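Local coordinates for NS3-like protein (Alongshan virus, PDB 6M40), which is an NS3-like viral helicase fragment that probably hydrolyses ATP and other ribonucleoside triphosphates to drive the unwinding of RNA, at residues R48-A59 against L85-L96; K109-H119 against K140-T151. All coordinates share one frame; numbering follows the deposited sequence.

Overall arrangement
Both interactions lie in the parallel six-stranded sheet of the P-loop NTPase domain of the flavivirus DEAD family. They come in series along the chain: both segments of interaction 1 precede those of interaction 2, and helix 93-102 leads from one to the other. Their centres are about 12 Å apart. Strands 48-53 and 111-116 are neighbours in the sheet, so the four strands run side by side in the order 145-149, 111-116, 48-53, 88-92. Backbone bonds of Y50 with S112 and V114 probably join the two contacts. The GPTR and DETH sequences begin at the C-terminal ends of strands 48-53 and 111-116, at the same end of the sheet, consistent with coupling between RNA binding and ATP hydrolysis.

Interaction 1. Residues R48-A59 against L85-L96; sequences RVYVAGPTRVVA and LARVVVTTHQTL
V49 pairs with V88 and V51 with V90 in a parallel ladder. V49 N gives to R87 O, and V89 N gives to V49 O. V51 N gives to V89 O and T91 N to V51 O. G53 N and T91 O continue the ladder at 3.2 Å. H93 N closes it on G53 O at 3.1 Å, approaching from above the carbonyl plane. The other edge of strand 48-53 is also used: Y50 and A52 bond to strand 111-116. T91 OG1 bonds to M75 O, and Y50 OH to Y99 OH. T92 OG1 caps helix 93-102 by accepting from T95 N at 3.3 Å, nearly straight at 177°. On one face of the sheet V89 CB lies 3.6 Å from Y50 CD2; on the other V51 CB is 3.5 Å from V90 CG1. The H93 ring lays one face over G53, whose CA stands 4.1 Å from the ring centroid in a CH-pi contact. P54 N lies over that same face. Two neighbouring parallel strands, each running into a helix, are typical of the P-loop NTPase core, and G53-R56 (GPTR) corresponds to the APTR of motif Ia in flavivirus NS3 helicases.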
loop_
_atom_site.group_PDB
_atom_site.type_symbol
_atom_site.label_atom_id
_atom_site.label_comp_id
_atom_site.label_asym_id
_atom_site.label_seq_id
_atom_site.Cartn_x
_atom_site.Cartn_y
_atom_site.Cartn_z
ATOM N N ARG A 48 8.689 22.753 10.606
ATOM C CA ARG A 48 8.926 21.840 9.498
ATOM C C ARG A 48 7.644 21.070 9.209
ATOM O O ARG A 48 6.816 20.868 10.101
ATOM C CB ARG A 48 10.048 20.831 9.792
ATOM C CG ARG A 48 11.381 21.438 10.158
ATOM C CD ARG A 48 12.500 20.413 10.004
ATOM N NE ARG A 48 13.819 21.022 10.136
ATOM C CZ ARG A 48 14.964 20.401 9.876
ATOM N NH1 ARG A 48 14.968 19.142 9.464
ATOM N NH2 ARG A 48 16.110 21.045 10.026
ATOM N N VAL A 49 7.488 20.626 7.965
ATOM C CA VAL A 49 6.359 19.782 7.589
ATOM C C VAL A 49 6.862 18.637 6.725
ATOM O O VAL A 49 7.509 18.861 5.697
ATOM C CB VAL A 49 5.256 20.555 6.842
ATOM C CG1 VAL A 49 4.279 19.571 6.210
ATOM C CG2 VAL A 49 4.538 21.495 7.787
ATOM N N TYR A 50 6.536 17.416 7.128
ATOM C CA TYR A 50 6.959 16.216 6.425
ATOM C C TYR A 50 5.820 15.719 5.555
ATOM O O TYR A 50 4.671 15.682 5.998
ATOM C CB TYR A 50 7.399 15.142 7.420
ATOM C CG TYR A 50 8.766 15.420 8.001
ATOM C CD1 TYR A 50 8.939 16.312 9.058
ATOM C CD2 TYR A 50 9.888 14.797 7.485
ATOM C CE1 TYR A 50 10.203 16.566 9.580
ATOM C CE2 TYR A 50 11.152 15.046 8.001
ATOM C CZ TYR A 50 11.300 15.927 9.044
ATOM O OH TYR A 50 12.559 16.160 9.538
ATOM N N VAL A 51 6.132 15.379 4.311
ATOM C CA VAL A 51 5.141 14.904 3.355
ATOM C C VAL A 51 5.542 13.503 2.928
ATOM O O VAL A 51 6.697 13.274 2.554
ATOM C CB VAL A 51 5.031 15.844 2.139
ATOM C CG1 VAL A 51 3.933 15.352 1.200
ATOM C CG2 VAL A 51 4.754 17.277 2.588
ATOM N N ALA A 52 4.597 12.570 2.976
ATOM C CA ALA A 52 4.927 11.180 2.716
ATOM C C ALA A 52 3.814 10.499 1.932
ATOM O O ALA A 52 2.624 10.776 2.123
ATOM C CB ALA A 52 5.193 10.396 4.003
ATOM N N GLY A 53 4.225 9.592 1.060
ATOM C CA GLY A 53 3.314 8.801 0.278
ATOM C C GLY A 53 3.838 7.396 0.098
ATOM O O GLY A 53 5.037 7.132 0.207
ATOM N N PRO A 54 2.953 6.483 -0.218
ATOM C CA PRO A 54 3.308 5.060 -0.161
ATOM C C PRO A 54 4.540 4.702 -0.978
ATOM O O PRO A 54 5.575 4.345 -0.408
ATOM C CB PRO A 54 2.046 4.371 -0.693
ATOM C CG PRO A 54 1.351 5.424 -1.528
ATOM C CD PRO A 54 1.643 6.722 -0.856
ATOM N N THR A 55 4.458 4.786 -2.297
ATOM C CA THR A 55 5.582 4.445 -3.157
ATOM C C THR A 55 6.341 5.709 -3.560
ATOM O O THR A 55 5.906 6.834 -3.305
ATOM C CB THR A 55 5.093 3.659 -4.378
ATOM O OG1 THR A 55 6.182 3.430 -5.282
ATOM C CG2 THR A 55 3.971 4.395 -5.079
ATOM N N ARG A 56 7.513 5.513 -4.173
ATOM C CA ARG A 56 8.356 6.657 -4.512
ATOM C C ARG A 56 7.733 7.519 -5.604
ATOM O O ARG A 56 7.925 8.741 -5.617
ATOM C CB ARG A 56 9.745 6.189 -4.949
ATOM C CG ARG A 56 10.660 5.819 -3.802
ATOM C CD ARG A 56 12.130 5.909 -4.184
ATOM N NE ARG A 56 12.666 4.682 -4.768
ATOM C CZ ARG A 56 12.865 3.555 -4.090
ATOM N NH1 ARG A 56 12.542 3.481 -2.804
ATOM N NH2 ARG A 56 13.375 2.494 -4.702
ATOM N N VAL A 57 6.987 6.906 -6.523
ATOM C CA VAL A 57 6.430 7.665 -7.638
ATOM C C VAL A 57 5.463 8.726 -7.130
ATOM O O VAL A 57 5.397 9.835 -7.673
ATOM C CB VAL A 57 5.762 6.717 -8.653
ATOM C CG1 VAL A 57 6.783 5.718 -9.191
ATOM C CG2 VAL A 57 4.580 6.009 -8.024
ATOM N N VAL A 58 4.695 8.410 -6.087
ATOM C CA VAL A 58 3.845 9.430 -5.480
ATOM C C VAL A 58 4.702 10.477 -4.787
ATOM O O VAL A 58 4.376 11.669 -4.790
ATOM C CB VAL A 58 2.842 8.794 -4.499
ATOM C CG1 VAL A 58 2.026 9.878 -3.793
ATOM C CG2 VAL A 58 1.920 7.816 -5.229
ATOM N N ALA A 59 5.810 10.050 -4.179
ATOM C CA ALA A 59 6.703 11.001 -3.529
ATOM C C ALA A 59 7.293 11.968 -4.547
ATOM O O ALA A 59 7.406 13.171 -4.283
ATOM C CB ALA A 59 7.803 10.250 -2.777
ATOM N N LEU A 85 20.315 21.972 5.633
ATOM C CA LEU A 85 19.119 21.978 6.465
ATOM C C LEU A 85 17.909 22.055 5.542
ATOM O O LEU A 85 18.066 22.117 4.323
ATOM C CB LEU A 85 19.153 23.145 7.457
ATOM C CG LEU A 85 18.411 22.922 8.779
ATOM C CD1 LEU A 85 18.989 21.752 9.572
ATOM C CD2 LEU A 85 18.430 24.194 9.621
ATOM N N ALA A 86 16.707 22.042 6.115
ATOM C CA ALA A 86 15.488 21.998 5.316
ATOM C C ALA A 86 14.309 22.475 6.156
ATOM O O ALA A 86 14.428 22.688 7.363
ATOM C CB ALA A 86 15.233 20.585 4.781
ATOM N N ARG A 87 13.159 22.635 5.491
ATOM C CA ARG A 87 11.920 23.044 6.153
ATOM C C ARG A 87 10.676 22.306 5.676
ATOM O O ARG A 87 9.655 22.371 6.367
ATOM C CB ARG A 87 11.682 24.549 5.973
ATOM C CG ARG A 87 12.177 25.408 7.127
ATOM C CD ARG A 87 11.349 26.677 7.292
ATOM N NE ARG A 87 11.461 27.589 6.155
ATOM C CZ ARG A 87 12.490 28.404 5.949
ATOM N NH1 ARG A 87 13.510 28.415 6.792
ATOM N NH2 ARG A 87 12.503 29.204 4.894
ATOM N N VAL A 88 10.702 21.624 4.533
ATOM C CA VAL A 88 9.594 20.789 4.076
ATOM C C VAL A 88 10.227 19.569 3.421
ATOM O O VAL A 88 10.865 19.692 2.370
ATOM C CB VAL A 88 8.661 21.510 3.089
ATOM C CG1 VAL A 88 7.910 20.494 2.238
ATOM C CG2 VAL A 88 7.679 22.405 3.833
ATOM N N VAL A 89 10.051 18.397 4.025
ATOM C CA VAL A 89 10.624 17.156 3.515
ATOM C C VAL A 89 9.509 16.325 2.898
ATOM O O VAL A 89 8.421 16.210 3.473
ATOM C CB VAL A 89 11.344 16.372 4.632
ATOM C CG1 VAL A 89 12.037 15.136 4.059
ATOM C CG2 VAL A 89 12.331 17.266 5.355
ATOM N N VAL A 90 9.767 15.760 1.727
ATOM C CA VAL A 90 8.876 14.783 1.125
ATOM C C VAL A 90 9.633 13.470 1.024
ATOM O O VAL A 90 10.810 13.446 0.645
ATOM C CB VAL A 90 8.358 15.224 -0.263
ATOM C CG1 VAL A 90 7.573 16.514 -0.158
ATOM C CG2 VAL A 90 9.505 15.362 -1.236
ATOM N N THR A 91 8.949 12.382 1.344
ATOM C CA THR A 91 9.546 11.059 1.311
ATOM C C THR A 91 8.404 10.055 1.191
ATOM O O THR A 91 7.291 10.424 0.814
ATOM C CB THR A 91 10.436 10.858 2.550
ATOM O OG1 THR A 91 10.791 9.477 2.687
ATOM C CG2 THR A 91 9.752 11.353 3.815
ATOM N N THR A 92 8.686 8.791 1.467
ATOM C CA THR A 92 7.664 7.754 1.466
ATOM C C THR A 92 7.247 7.437 2.898
ATOM O O THR A 92 7.905 7.832 3.864
ATOM C CB THR A 92 8.186 6.496 0.774
ATOM O OG1 THR A 92 9.108 5.819 1.643
ATOM C CG2 THR A 92 8.900 6.873 -0.505
ATOM N N HIS A 93 6.124 6.725 3.028
ATOM C CA HIS A 93 5.698 6.247 4.339
ATOM C C HIS A 93 6.832 5.513 5.033
ATOM O O HIS A 93 7.275 5.894 6.119
ATOM C CB HIS A 93 4.488 5.322 4.206
ATOM C CG HIS A 93 3.227 6.020 3.791
ATOM N ND1 HIS A 93 2.211 5.376 3.122
ATOM C CD2 HIS A 93 2.805 7.294 3.979
ATOM C CE1 HIS A 93 1.221 6.223 2.905
ATOM N NE2 HIS A 93 1.556 7.394 3.417
ATOM N N GLN A 94 7.310 4.446 4.398
ATOM C CA GLN A 94 8.366 3.624 4.969
ATOM C C GLN A 94 9.513 4.474 5.508
ATOM O O GLN A 94 9.785 4.460 6.713
ATOM C CB GLN A 94 8.861 2.624 3.922
ATOM C CG GLN A 94 9.274 1.275 4.512
ATOM C CD GLN A 94 9.244 0.142 3.500
ATOM O OE1 GLN A 94 8.644 0.247 2.426
ATOM N NE2 GLN A 94 9.893 -0.957 3.849
ATOM N N THR A 95 10.198 5.230 4.651
ATOM C CA THR A 95 11.432 5.828 5.146
ATOM C C THR A 95 11.191 7.040 6.042
ATOM O O THR A 95 12.142 7.523 6.655
ATOM C CB THR A 95 12.402 6.228 4.015
ATOM O OG1 THR A 95 11.977 7.429 3.361
ATOM C CG2 THR A 95 12.572 5.101 3.006
ATOM N N LEU A 96 9.962 7.541 6.154
ATOM C CA LEU A 96 9.675 8.471 7.239
ATOM C C LEU A 96 9.615 7.723 8.565
ATOM O O LEU A 96 10.200 8.153 9.564
ATOM C CB LEU A 96 8.360 9.209 7.011
ATOM C CG LEU A 96 8.185 10.437 7.933
ATOM C CD1 LEU A 96 6.873 11.102 7.655
ATOM C CD2 LEU A 96 8.272 10.135 9.419
#

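Interaction 2. Residues K109-H119 against K140-T151; sequences KDVSYVLDETH and KSKAACIEMTAT
V114 and I146 sit side by side on one face of two parallel strands, the outer members of the beta-alpha-beta unit formed with helix 123-136. The sequence D116-H119 is the DExH motif (Walker B, motif II) of this helicase family. V114 CG2 meets I146 CB at 4.1 Å, and the two side chains point the same way. Further along this face D116 and M148, a selenomethionine, cross at a slant. With D116 chi1 at -178° CG swings away from the backbone N, bringing the carboxylate to the CE end of M148; OD1 is its nearest atom. The same OD1 makes a salt bridge with K31 of the P-loop sequence. On the other face L115 CD1 lies 4.2 Å from C145 SG, and helix 123-136 covers C145. T118 stands across E147 at about a right angle, with its methyl CG2 3.8 Å from E147 CD. E147 OE2 bonds to H133. S112 OG takes the backbone N-H of A144 at 2.8 Å, while the strands are laced by bonds such as L115 N to I146 O at 3.0 Å. H119 and T149 run alongside one another, pointing opposite ways. T149 CB and A150 N lie at the edge of the H119 ring, near its plane, and E117 CA lies over one face. The other ring nitrogen, H119 NE2, gives a weak hydrogen bond to E117 OE1 at 2.8 Å.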
loop_
_atom_site.group_PDB
_atom_site.type_symbol
_atom_site.label_atom_id
_atom_site.label_comp_id
_atom_site.label_asym_id
_atom_site.label_seq_id
_atom_site.Cartn_x
_atom_site.Cartn_y
_atom_site.Cartn_z
ATOM N N LYS A 109 7.675 19.133 19.023
ATOM C CA LYS A 109 6.326 19.679 19.088
ATOM C C LYS A 109 6.036 20.643 17.944
ATOM O O LYS A 109 4.963 21.261 17.927
ATOM C CB LYS A 109 6.100 20.390 20.426
ATOM C CG LYS A 109 5.644 19.476 21.556
ATOM C CD LYS A 109 6.806 19.031 22.433
ATOM C CE LYS A 109 6.975 19.935 23.640
ATOM N NZ LYS A 109 8.339 19.796 24.231
ATOM N N ASP A 110 6.955 20.767 16.980
ATOM C CA ASP A 110 6.888 21.787 15.941
ATOM C C ASP A 110 6.970 21.172 14.552
ATOM O O ASP A 110 7.415 21.823 13.605
ATOM C CB ASP A 110 8.005 22.819 16.127
ATOM C CG ASP A 110 9.403 22.215 16.004
ATOM O OD1 ASP A 110 9.593 21.028 16.337
ATOM O OD2 ASP A 110 10.327 22.937 15.577
ATOM N N VAL A 111 6.548 19.918 14.413
ATOM C CA VAL A 111 6.604 19.206 13.142
ATOM C C VAL A 111 5.202 18.731 12.801
ATOM O O VAL A 111 4.622 17.907 13.525
ATOM C CB VAL A 111 7.577 18.017 13.178
ATOM C CG1 VAL A 111 7.647 17.372 11.807
ATOM C CG2 VAL A 111 8.954 18.458 13.635
ATOM N N SER A 112 4.676 19.222 11.684
ATOM C CA SER A 112 3.390 18.792 11.155
ATOM C C SER A 112 3.621 17.838 9.987
ATOM O O SER A 112 4.660 17.875 9.321
ATOM C CB SER A 112 2.551 19.995 10.722
ATOM O OG SER A 112 2.076 20.689 11.857
ATOM N N TYR A 113 2.652 16.954 9.766
ATOM C CA TYR A 113 2.779 15.878 8.792
ATOM C C TYR A 113 1.630 15.980 7.792
ATOM O O TYR A 113 0.565 16.516 8.106
ATOM C CB TYR A 113 2.832 14.511 9.518
ATOM C CG TYR A 113 3.898 14.477 10.621
ATOM C CD1 TYR A 113 3.639 15.002 11.890
ATOM C CD2 TYR A 113 5.169 13.943 10.390
ATOM C CE1 TYR A 113 4.604 14.993 12.894
ATOM C CE2 TYR A 113 6.147 13.931 11.400
ATOM C CZ TYR A 113 5.849 14.456 12.644
ATOM O OH TYR A 113 6.792 14.449 13.647
ATOM N N VAL A 114 1.882 15.541 6.559
ATOM C CA VAL A 114 0.849 15.387 5.535
ATOM C C VAL A 114 1.035 14.002 4.934
ATOM O O VAL A 114 2.072 13.729 4.316
ATOM C CB VAL A 114 0.935 16.460 4.427
ATOM C CG1 VAL A 114 0.098 16.044 3.231
ATOM C CG2 VAL A 114 0.480 17.828 4.938
ATOM N N LEU A 115 0.046 13.134 5.102
ATOM C CA LEU A 115 0.136 11.756 4.647
ATOM C C LEU A 115 -0.877 11.502 3.543
ATOM O O LEU A 115 -2.054 11.843 3.681
ATOM C CB LEU A 115 -0.105 10.785 5.799
ATOM C CG LEU A 115 1.026 10.548 6.802
ATOM C CD1 LEU A 115 1.431 11.803 7.537
ATOM C CD2 LEU A 115 0.554 9.477 7.770
ATOM N N ASP A 116 -0.414 10.898 2.458
ATOM C CA ASP A 116 -1.225 10.631 1.282
ATOM C C ASP A 116 -1.352 9.129 1.099
ATOM O O ASP A 116 -0.380 8.387 1.271
ATOM C CB ASP A 116 -0.603 11.268 0.030
ATOM C CG ASP A 116 -1.432 11.060 -1.224
ATOM O OD1 ASP A 116 -2.630 10.758 -1.118
ATOM O OD2 ASP A 116 -0.864 11.195 -2.327
ATOM N N GLU A 117 -2.558 8.683 0.755
ATOM C CA GLU A 117 -2.836 7.260 0.567
ATOM C C GLU A 117 -2.718 6.498 1.884
ATOM O O GLU A 117 -2.149 5.404 1.946
ATOM C CB GLU A 117 -1.911 6.653 -0.485
ATOM C CG GLU A 117 -1.991 7.307 -1.851
ATOM C CD GLU A 117 -3.227 6.895 -2.624
ATOM O OE1 GLU A 117 -3.398 5.687 -2.875
ATOM O OE2 GLU A 117 -4.031 7.777 -2.978
ATOM N N THR A 118 -3.246 7.086 2.955
ATOM C CA THR A 118 -3.186 6.440 4.260
ATOM C C THR A 118 -3.839 5.063 4.255
ATOM O O THR A 118 -3.669 4.305 5.221
ATOM C CB THR A 118 -3.858 7.325 5.307
ATOM O OG1 THR A 118 -3.953 8.665 4.812
ATOM C CG2 THR A 118 -3.048 7.334 6.584
ATOM N N HIS A 119 -4.557 4.721 3.183
ATOM C CA HIS A 119 -5.351 3.505 3.078
ATOM C C HIS A 119 -4.564 2.328 2.502
ATOM O O HIS A 119 -5.172 1.336 2.071
ATOM C CB HIS A 119 -6.573 3.768 2.197
ATOM C CG HIS A 119 -6.217 4.315 0.847
ATOM N ND1 HIS A 119 -6.561 5.586 0.446
ATOM C CD2 HIS A 119 -5.507 3.778 -0.174
ATOM C CE1 HIS A 119 -6.103 5.798 -0.775
ATOM N NE2 HIS A 119 -5.458 4.717 -1.172
ATOM N N LYS A 140 0.705 19.905 24.813
ATOM C CA LYS A 140 1.531 21.045 24.433
ATOM C C LYS A 140 1.934 21.007 22.964
ATOM O O LYS A 140 2.921 21.637 22.572
ATOM C CB LYS A 140 2.807 21.165 25.282
ATOM C CG LYS A 140 2.777 20.584 26.691
ATOM C CD LYS A 140 4.015 19.701 26.880
ATOM C CE LYS A 140 4.287 19.309 28.323
ATOM N NZ LYS A 140 5.459 18.380 28.412
ATOM N N SER A 141 1.205 20.263 22.138
ATOM C CA SER A 141 1.551 20.176 20.727
ATOM C C SER A 141 1.276 21.491 20.013
ATOM O O SER A 141 0.304 22.190 20.314
ATOM C CB SER A 141 0.761 19.075 20.031
ATOM O OG SER A 141 0.758 19.320 18.634
ATOM N N LYS A 142 2.122 21.809 19.045
ATOM C CA LYS A 142 1.936 22.953 18.159
ATOM C C LYS A 142 2.151 22.526 16.714
ATOM O O LYS A 142 2.920 23.119 15.953
ATOM C CB LYS A 142 2.862 24.095 18.565
ATOM C CG LYS A 142 2.324 24.882 19.754
ATOM C CD LYS A 142 3.417 25.599 20.521
ATOM C CE LYS A 142 3.096 25.655 22.008
ATOM N NZ LYS A 142 4.335 25.705 22.831
ATOM N N ALA A 143 1.449 21.464 16.326
ATOM C CA ALA A 143 1.521 20.920 14.979
ATOM C C ALA A 143 0.239 20.143 14.715
ATOM O O ALA A 143 -0.481 19.767 15.642
ATOM C CB ALA A 143 2.752 20.026 14.803
ATOM N N ALA A 144 -0.040 19.910 13.437
ATOM C CA ALA A 144 -1.220 19.176 13.010
ATOM C C ALA A 144 -0.821 18.132 11.975
ATOM O O ALA A 144 0.301 18.141 11.451
ATOM C CB ALA A 144 -2.282 20.120 12.425
ATOM N N CYS A 145 -1.756 17.220 11.686
ATOM C CA CYS A 145 -1.612 16.239 10.618
ATOM C C CYS A 145 -2.762 16.406 9.634
ATOM O O CYS A 145 -3.865 16.808 10.006
ATOM C CB CYS A 145 -1.590 14.802 11.174
ATOM S SG CYS A 145 -1.550 13.472 9.940
ATOM N N ILE A 146 -2.499 16.083 8.372
ATOM C CA ILE A 146 -3.527 16.045 7.346
ATOM C C ILE A 146 -3.470 14.669 6.696
ATOM O O ILE A 146 -2.515 14.356 5.972
ATOM C CB ILE A 146 -3.357 17.159 6.307
ATOM C CG1 ILE A 146 -3.580 18.520 6.972
ATOM C CG2 ILE A 146 -4.342 16.968 5.158
ATOM C CD1 ILE A 146 -3.417 19.692 6.051
ATOM N N GLU A 147 -4.487 13.858 6.950
ATOM C CA GLU A 147 -4.653 12.571 6.299
ATOM C C GLU A 147 -5.531 12.720 5.065
ATOM O O GLU A 147 -6.542 13.428 5.090
ATOM C CB GLU A 147 -5.309 11.567 7.245
ATOM C CG GLU A 147 -4.379 10.762 8.101
ATOM C CD GLU A 147 -5.116 9.668 8.832
ATOM O OE1 GLU A 147 -6.150 9.196 8.316
ATOM O OE2 GLU A 147 -4.671 9.292 9.928
HETATM N N MSE A 148 -5.157 12.030 3.995
HETATM C CA MSE A 148 -5.968 12.032 2.786
HETATM C C MSE A 148 -5.964 10.649 2.153
HETATM O O MSE A 148 -4.922 10.063 1.896
HETATM C CB MSE A 148 -5.490 13.090 1.784
HETATM C CG MSE A 148 -3.996 13.391 1.827
HETATM SE SE MSE A 148 -3.548 14.846 0.589
HETATM C CE MSE A 148 -3.650 13.841 -1.095
ATOM N N THR A 149 -7.170 10.135 1.921
ATOM C CA THR A 149 -7.370 8.770 1.462
ATOM C C THR A 149 -8.589 8.709 0.556
ATOM O O THR A 149 -9.418 9.622 0.527
ATOM C CB THR A 149 -7.598 7.801 2.627
ATOM O OG1 THR A 149 -8.665 8.312 3.435
ATOM C CG2 THR A 149 -6.357 7.631 3.447
ATOM N N ALA A 150 -8.719 7.585 -0.147
ATOM C CA ALA A 150 -9.916 7.267 -0.916
ATOM C C ALA A 150 -10.837 6.302 -0.173
ATOM O O ALA A 150 -11.514 5.483 -0.803
ATOM C CB ALA A 150 -9.526 6.690 -2.276
ATOM N N THR A 151 -10.877 6.383 1.155
ATOM C CA THR A 151 -11.716 5.508 1.974
ATOM C C THR A 151 -12.047 6.173 3.305
ATOM O O THR A 151 -12.500 5.523 4.243
ATOM C CB THR A 151 -11.037 4.162 2.263
ATOM O OG1 THR A 151 -9.800 4.394 2.947
ATOM C CG2 THR A 151 -10.778 3.390 0.978
#